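Local coordinates for protein rubber oxygenase (Streptomyces sp., PDB 5O1L) that cleaves the carbon-carbon double bonds of the rubber polymer poly(cis-1,4-isoprene) by adding dioxygen at a non-covalently bound b-type heme, at residues A[227-239]-A[276-290]. Numbering follows the deposited sequence.
Sequences IMVTWHSLATFVM and PATWDAANAQSKQVL. With HEM (protoporphyrin IX containing Fe), chain C.
His232 and Gln285 illustrate how two crossing helices can bury a polar pair by pairing it across the interface: the imidazole NE2 donates to Gln285 OE1 over 2.8 Å, nearly straight at 175°, in the ring plane and onto a carbonyl lone pair. The amide stands almost perpendicular to the ring, and its NE2 is hydrogen-bonded to Thr35 OG1. At the other ring nitrogen, ND1 and Thr236 OG1 are hydrogen-bonded at 2.8 Å, so both nitrogens are engaged and the ring's rotation is fixed. Water extends the polar set, one molecule joining His232 O to Ser286 OG, another joining Thr236 O to Asn283 OD1.

The packing is knobs-into-holes between helices 224-244 and 279-289 of the Lcp catalytic domain, whose segment axes cross at -121° and approach to 9.8 Å. His232 fills the hole formed by Ala282, Gln285, Ser286 and Val289, with Ser286 N above one ring face and Trp231 CE3 against the opposite one; Thr236 occupies the next hole. Replacing His232 by an alanine is likely to leave Gln285 OE1 and Thr236 OG1 without their imidazole partner and to open a gap beside Ser286.

Apolar contacts complete the interface. A chi1 of -177° sends Met239 CG out over the six-membered ring of Trp279, a CH-pi contact 4.2 Å from the centroid, while Trp279 NE1 bonds Ala254 O. Met228 CE meets Pro276 CD tip to tip at 3.6 Å. From the same helix, Thr230 CG2 packs on the heme vinyl carbon CAB at 3.5 Å.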
loop_
_atom_site.group_PDB
_atom_site.type_symbol
_atom_site.label_atom_id
_atom_site.label_comp_id
_atom_site.label_asym_id
_atom_site.label_seq_id
_atom_site.Cartn_x
_atom_site.Cartn_y
_atom_site.Cartn_z
ATOM N N ILE A 227 3.849 -7.655 -5.882
ATOM C CA ILE A 227 3.963 -6.917 -4.623
ATOM C C ILE A 227 4.717 -5.605 -4.900
ATOM O O ILE A 227 4.313 -4.525 -4.413
ATOM C CB ILE A 227 4.573 -7.727 -3.496
ATOM C CG1 ILE A 227 3.718 -8.969 -3.196
ATOM C CG2 ILE A 227 4.806 -6.866 -2.243
ATOM C CD1 ILE A 227 4.376 -9.893 -2.225
ATOM N N MET A 228 5.802 -5.698 -5.658
ATOM C CA MET A 228 6.590 -4.489 -5.966
ATOM C C MET A 228 5.860 -3.473 -6.835
ATOM O O MET A 228 6.004 -2.290 -6.658
ATOM C CB MET A 228 7.966 -4.857 -6.506
ATOM C CG MET A 228 8.850 -5.382 -5.430
ATOM S SD MET A 228 9.051 -4.318 -3.961
ATOM C CE MET A 228 9.529 -2.853 -4.699
ATOM N N VAL A 229 5.016 -3.951 -7.749
ATOM C CA VAL A 229 4.146 -3.035 -8.473
ATOM C C VAL A 229 3.308 -2.222 -7.540
ATOM O O VAL A 229 3.182 -0.981 -7.640
ATOM C CB VAL A 229 3.311 -3.811 -9.543
ATOM C CG1 VAL A 229 2.251 -2.891 -10.112
ATOM C CG2 VAL A 229 4.196 -4.364 -10.609
ATOM N N THR A 230 2.610 -2.889 -6.633
ATOM C CA THR A 230 1.777 -2.270 -5.631
ATOM C C THR A 230 2.641 -1.308 -4.752
ATOM O O THR A 230 2.247 -0.169 -4.418
ATOM C CB THR A 230 0.967 -3.317 -4.874
ATOM O OG1 THR A 230 0.006 -3.800 -5.828
ATOM C CG2 THR A 230 0.290 -2.669 -3.712
ATOM N N TRP A 231 3.847 -1.767 -4.382
ATOM C CA TRP A 231 4.741 -0.902 -3.613
ATOM C C TRP A 231 5.020 0.449 -4.345
ATOM O O TRP A 231 5.017 1.517 -3.732
ATOM C CB TRP A 231 6.052 -1.677 -3.405
ATOM C CG TRP A 231 7.047 -1.097 -2.476
ATOM C CD1 TRP A 231 7.244 -1.447 -1.161
ATOM C CD2 TRP A 231 8.099 -0.175 -2.751
ATOM N NE1 TRP A 231 8.324 -0.788 -0.618
ATOM C CE2 TRP A 231 8.854 0.033 -1.577
ATOM C CE3 TRP A 231 8.473 0.562 -3.863
ATOM C CZ2 TRP A 231 9.987 0.821 -1.545
ATOM C CZ3 TRP A 231 9.584 1.371 -3.815
ATOM C CH2 TRP A 231 10.304 1.539 -2.671
ATOM N N HIS A 232 5.216 0.389 -5.670
ATOM C CA HIS A 232 5.451 1.602 -6.449
ATOM C C HIS A 232 4.231 2.505 -6.486
ATOM O O HIS A 232 4.387 3.719 -6.545
ATOM C CB HIS A 232 5.911 1.245 -7.826
ATOM C CG HIS A 232 7.344 0.841 -7.832
ATOM N ND1 HIS A 232 8.374 1.633 -7.425
ATOM C CD2 HIS A 232 7.915 -0.349 -8.183
ATOM C CE1 HIS A 232 9.511 0.958 -7.539
ATOM N NE2 HIS A 232 9.253 -0.235 -8.023
ATOM N N SER A 233 3.043 1.923 -6.388
ATOM C CA SER A 233 1.773 2.695 -6.340
ATOM C C SER A 233 1.601 3.391 -5.008
ATOM O O SER A 233 0.785 4.311 -4.951
ATOM C CB SER A 233 0.583 1.811 -6.636
ATOM O OG SER A 233 0.146 1.080 -5.531
ATOM N N LEU A 234 2.400 3.032 -4.036
ATOM C CA LEU A 234 2.414 3.581 -2.696
ATOM C C LEU A 234 3.615 4.435 -2.506
ATOM O O LEU A 234 3.541 5.630 -2.797
ATOM C CB LEU A 234 2.372 2.419 -1.660
ATOM C CG LEU A 234 1.021 1.719 -1.647
ATOM C CD1 LEU A 234 1.117 0.322 -1.031
ATOM C CD2 LEU A 234 0.032 2.561 -0.857
ATOM N N ALA A 235 4.751 3.915 -2.114
ATOM C CA ALA A 235 5.960 4.705 -1.805
ATOM C C ALA A 235 6.393 5.660 -2.929
ATOM O O ALA A 235 6.544 6.843 -2.728
ATOM C CB ALA A 235 7.085 3.793 -1.467
ATOM N N THR A 236 6.633 5.087 -4.106
ATOM C CA THR A 236 7.247 5.916 -5.139
ATOM C C THR A 236 6.257 6.985 -5.593
ATOM O O THR A 236 6.668 8.128 -5.892
ATOM C CB THR A 236 7.602 5.020 -6.353
ATOM O OG1 THR A 236 8.346 3.910 -5.767
ATOM C CG2 THR A 236 8.508 5.700 -7.268
ATOM N N PHE A 237 4.990 6.615 -5.724
ATOM C CA PHE A 237 3.957 7.580 -6.103
ATOM C C PHE A 237 3.797 8.692 -5.095
ATOM O O PHE A 237 3.788 9.885 -5.454
ATOM C CB PHE A 237 2.597 6.818 -6.221
ATOM C CG PHE A 237 1.392 7.728 -6.349
ATOM C CD1 PHE A 237 1.162 8.368 -7.476
ATOM C CD2 PHE A 237 0.541 7.853 -5.278
ATOM C CE1 PHE A 237 -0.034 9.199 -7.601
ATOM C CE2 PHE A 237 -0.584 8.665 -5.347
ATOM C CZ PHE A 237 -0.844 9.303 -6.518
ATOM N N VAL A 238 3.706 8.376 -3.822
ATOM C CA VAL A 238 3.500 9.413 -2.815
ATOM C C VAL A 238 4.635 10.355 -2.787
ATOM O O VAL A 238 4.411 11.587 -2.689
ATOM C CB VAL A 238 3.229 8.777 -1.435
ATOM C CG1 VAL A 238 3.253 9.790 -0.308
ATOM C CG2 VAL A 238 1.940 8.110 -1.474
ATOM N N MET A 239 5.880 9.876 -2.820
ATOM C CA MET A 239 7.041 10.796 -2.816
ATOM C C MET A 239 6.989 11.682 -4.031
ATOM O O MET A 239 7.262 12.913 -3.912
ATOM C CB MET A 239 8.355 10.025 -2.701
ATOM C CG MET A 239 9.554 10.911 -2.628
ATOM S SD MET A 239 9.508 12.094 -1.240
ATOM C CE MET A 239 9.519 10.987 0.178
ATOM N N PRO A 276 14.186 -1.877 -4.212
ATOM C CA PRO A 276 15.146 -0.880 -4.699
ATOM C C PRO A 276 15.966 -0.281 -3.625
ATOM O O PRO A 276 15.456 0.032 -2.555
ATOM C CB PRO A 276 14.307 0.210 -5.399
ATOM C CG PRO A 276 12.915 -0.158 -5.118
ATOM C CD PRO A 276 12.801 -1.484 -4.426
ATOM N N ALA A 277 17.268 -0.083 -3.878
ATOM C CA ALA A 277 18.159 0.456 -2.850
ATOM C C ALA A 277 18.133 1.981 -2.685
ATOM O O ALA A 277 18.441 2.487 -1.616
ATOM C CB ALA A 277 19.649 0.073 -3.091
ATOM N N THR A 278 17.693 2.661 -3.739
ATOM C CA THR A 278 17.712 4.100 -3.840
ATOM C C THR A 278 16.481 4.640 -4.520
ATOM O O THR A 278 15.792 3.909 -5.216
ATOM C CB THR A 278 18.948 4.556 -4.693
ATOM O OG1 THR A 278 18.801 4.076 -6.037
ATOM C CG2 THR A 278 20.232 4.110 -4.081
ATOM N N TRP A 279 16.195 5.956 -4.294
ATOM C CA TRP A 279 15.158 6.590 -5.041
ATOM C C TRP A 279 15.354 6.570 -6.542
ATOM O O TRP A 279 14.416 6.387 -7.252
ATOM C CB TRP A 279 14.902 8.008 -4.621
ATOM C CG TRP A 279 14.071 8.128 -3.399
ATOM C CD1 TRP A 279 14.447 8.645 -2.200
ATOM C CD2 TRP A 279 12.755 7.601 -3.238
ATOM N NE1 TRP A 279 13.388 8.581 -1.349
ATOM C CE2 TRP A 279 12.340 7.920 -1.935
ATOM C CE3 TRP A 279 11.874 6.916 -4.061
ATOM C CZ2 TRP A 279 11.109 7.513 -1.440
ATOM C CZ3 TRP A 279 10.668 6.515 -3.538
ATOM C CH2 TRP A 279 10.313 6.826 -2.241
ATOM N N ASP A 280 16.589 6.758 -6.973
ATOM C CA ASP A 280 16.831 6.679 -8.416
ATOM C C ASP A 280 16.405 5.338 -8.993
ATOM O O ASP A 280 15.702 5.293 -10.023
ATOM C CB ASP A 280 18.300 6.952 -8.732
ATOM C CG ASP A 280 18.682 8.409 -8.603
ATOM O OD1 ASP A 280 17.800 9.269 -8.613
ATOM O OD2 ASP A 280 19.949 8.635 -8.534
ATOM N N ALA A 281 16.732 4.256 -8.321
ATOM C CA ALA A 281 16.337 2.955 -8.758
ATOM C C ALA A 281 14.826 2.785 -8.740
ATOM O O ALA A 281 14.206 2.244 -9.655
ATOM C CB ALA A 281 17.042 1.867 -7.990
ATOM N N ALA A 282 14.211 3.245 -7.634
ATOM C CA ALA A 282 12.769 3.067 -7.523
ATOM C C ALA A 282 12.002 3.856 -8.583
ATOM O O ALA A 282 11.044 3.346 -9.136
ATOM C CB ALA A 282 12.303 3.538 -6.165
ATOM N N ASN A 283 12.450 5.096 -8.845
ATOM C CA ASN A 283 11.743 5.946 -9.765
ATOM C C ASN A 283 11.836 5.378 -11.200
ATOM O O ASN A 283 10.850 5.334 -11.903
ATOM C CB ASN A 283 12.301 7.365 -9.726
ATOM C CG ASN A 283 11.944 8.117 -8.455
ATOM O OD1 ASN A 283 10.941 7.814 -7.868
ATOM N ND2 ASN A 283 12.729 9.049 -8.063
ATOM N N ALA A 284 13.026 4.854 -11.500
ATOM C CA ALA A 284 13.161 4.256 -12.839
ATOM C C ALA A 284 12.355 2.982 -12.996
ATOM O O ALA A 284 11.711 2.775 -14.014
ATOM C CB ALA A 284 14.618 3.995 -13.087
ATOM N N GLN A 285 12.321 2.172 -11.953
ATOM C CA GLN A 285 11.541 0.950 -11.968
ATOM C C GLN A 285 10.038 1.188 -12.097
ATOM O O GLN A 285 9.366 0.521 -12.861
ATOM C CB GLN A 285 11.874 0.062 -10.821
ATOM C CG GLN A 285 11.154 -1.259 -10.797
ATOM C CD GLN A 285 11.659 -2.128 -9.728
ATOM O OE1 GLN A 285 11.247 -2.074 -8.574
ATOM N NE2 GLN A 285 12.719 -2.879 -10.041
ATOM N N SER A 286 9.501 2.137 -11.340
ATOM C CA SER A 286 8.079 2.456 -11.418
ATOM C C SER A 286 7.648 2.773 -12.855
ATOM O O SER A 286 6.596 2.311 -13.277
ATOM C CB SER A 286 7.825 3.596 -10.487
ATOM O OG SER A 286 6.393 3.882 -10.539
ATOM N N LYS A 287 8.497 3.510 -13.576
ATOM C CA LYS A 287 8.143 3.860 -14.956
ATOM C C LYS A 287 8.006 2.637 -15.826
ATOM O O LYS A 287 7.189 2.656 -16.738
ATOM C CB LYS A 287 9.189 4.802 -15.533
ATOM C CG LYS A 287 9.077 6.170 -14.981
ATOM C CD LYS A 287 10.205 7.093 -15.519
ATOM C CE LYS A 287 10.075 8.513 -14.959
ATOM N NZ LYS A 287 10.457 8.644 -13.506
ATOM N N GLN A 288 8.770 1.585 -15.552
ATOM C CA GLN A 288 8.753 0.391 -16.361
ATOM C C GLN A 288 7.746 -0.634 -15.903
ATOM O O GLN A 288 7.218 -1.406 -16.695
ATOM C CB GLN A 288 10.106 -0.262 -16.326
ATOM C CG GLN A 288 10.434 -1.033 -17.576
ATOM C CD GLN A 288 11.845 -1.541 -17.464
ATOM O OE1 GLN A 288 12.828 -0.813 -17.638
ATOM N NE2 GLN A 288 11.945 -2.763 -17.148
ATOM N N VAL A 289 7.502 -0.742 -14.598
ATOM C CA VAL A 289 6.675 -1.824 -14.083
ATOM C C VAL A 289 5.301 -1.451 -13.608
ATOM O O VAL A 289 4.477 -2.346 -13.514
ATOM C CB VAL A 289 7.354 -2.631 -12.983
ATOM C CG1 VAL A 289 8.748 -3.085 -13.401
ATOM C CG2 VAL A 289 7.408 -1.871 -11.690
ATOM N N LEU A 290 5.077 -0.153 -13.285
ATOM C CA LEU A 290 3.763 0.246 -12.890
ATOM C C LEU A 290 3.059 0.943 -14.055
ATOM O O LEU A 290 1.962 0.537 -14.438
ATOM C CB LEU A 290 3.839 1.141 -11.646
ATOM C CG LEU A 290 2.564 1.796 -11.182
ATOM C CD1 LEU A 290 1.561 0.754 -10.773
ATOM C CD2 LEU A 290 2.798 2.797 -10.101
HETATM C CHA HEM C . -4.645 -8.798 2.052
HETATM C CHB HEM C . -1.364 -5.375 2.302
HETATM C CHC HEM C . 0.099 -6.455 -2.127
HETATM C CHD HEM C . -3.824 -9.119 -2.676
HETATM C C1A HEM C . -3.816 -7.817 2.466
HETATM C C2A HEM C . -3.890 -7.280 3.805
HETATM C C3A HEM C . -2.993 -6.286 3.861
HETATM C C4A HEM C . -2.331 -6.219 2.639
HETATM C CMA HEM C . -2.767 -5.420 5.076
HETATM C CAA HEM C . -4.824 -7.714 4.961
HETATM C CBA HEM C . -6.191 -7.021 4.814
HETATM C CGA HEM C . -6.915 -7.074 6.110
HETATM O O1A HEM C . -7.448 -8.169 6.325
HETATM O O2A HEM C . -6.916 -6.044 6.891
HETATM C C1B HEM C . -0.644 -5.397 1.112
HETATM C C2B HEM C . 0.453 -4.524 0.869
HETATM C C3B HEM C . 0.913 -4.801 -0.342
HETATM C C4B HEM C . 0.069 -5.848 -0.898
HETATM C CMB HEM C . 1.024 -3.484 1.809
HETATM C CAB HEM C . 2.028 -4.358 -1.139
HETATM C CBB HEM C . 3.014 -3.387 -0.776
HETATM C C1C HEM C . -0.851 -7.296 -2.687
HETATM C C2C HEM C . -0.864 -7.617 -4.103
HETATM C C3C HEM C . -1.973 -8.390 -4.217
HETATM C C4C HEM C . -2.614 -8.430 -2.914
HETATM C CMC HEM C . 0.187 -7.273 -5.117
HETATM C CAC HEM C . -2.506 -9.007 -5.441
HETATM C CBC HEM C . -1.944 -9.125 -6.709
HETATM C C1D HEM C . -4.386 -9.246 -1.432
HETATM C C2D HEM C . -5.564 -10.090 -1.147
HETATM C C3D HEM C . -5.808 -10.013 0.156
HETATM C C4D HEM C . -4.760 -9.153 0.710
HETATM C CMD HEM C . -6.322 -10.782 -2.217
HETATM C CAD HEM C . -6.963 -10.688 0.934
HETATM C CBD HEM C . -8.169 -9.761 0.844
HETATM C CGD HEM C . -9.355 -10.439 1.540
HETATM O O1D HEM C . -9.833 -9.854 2.538
HETATM O O2D HEM C . -9.856 -11.532 1.161
HETATM N NA HEM C . -2.836 -7.181 1.773
HETATM N NB HEM C . -0.831 -6.134 0.009
HETATM N NC HEM C . -1.920 -7.756 -1.970
HETATM N ND HEM C . -3.889 -8.767 -0.265
HETATM FE FE HEM C . -2.361 -7.492 -0.116
HETATM O O HOH W 1 5.002 5.399 -8.798
HETATM O O HOH W 2 9.263 9.101 -6.319
#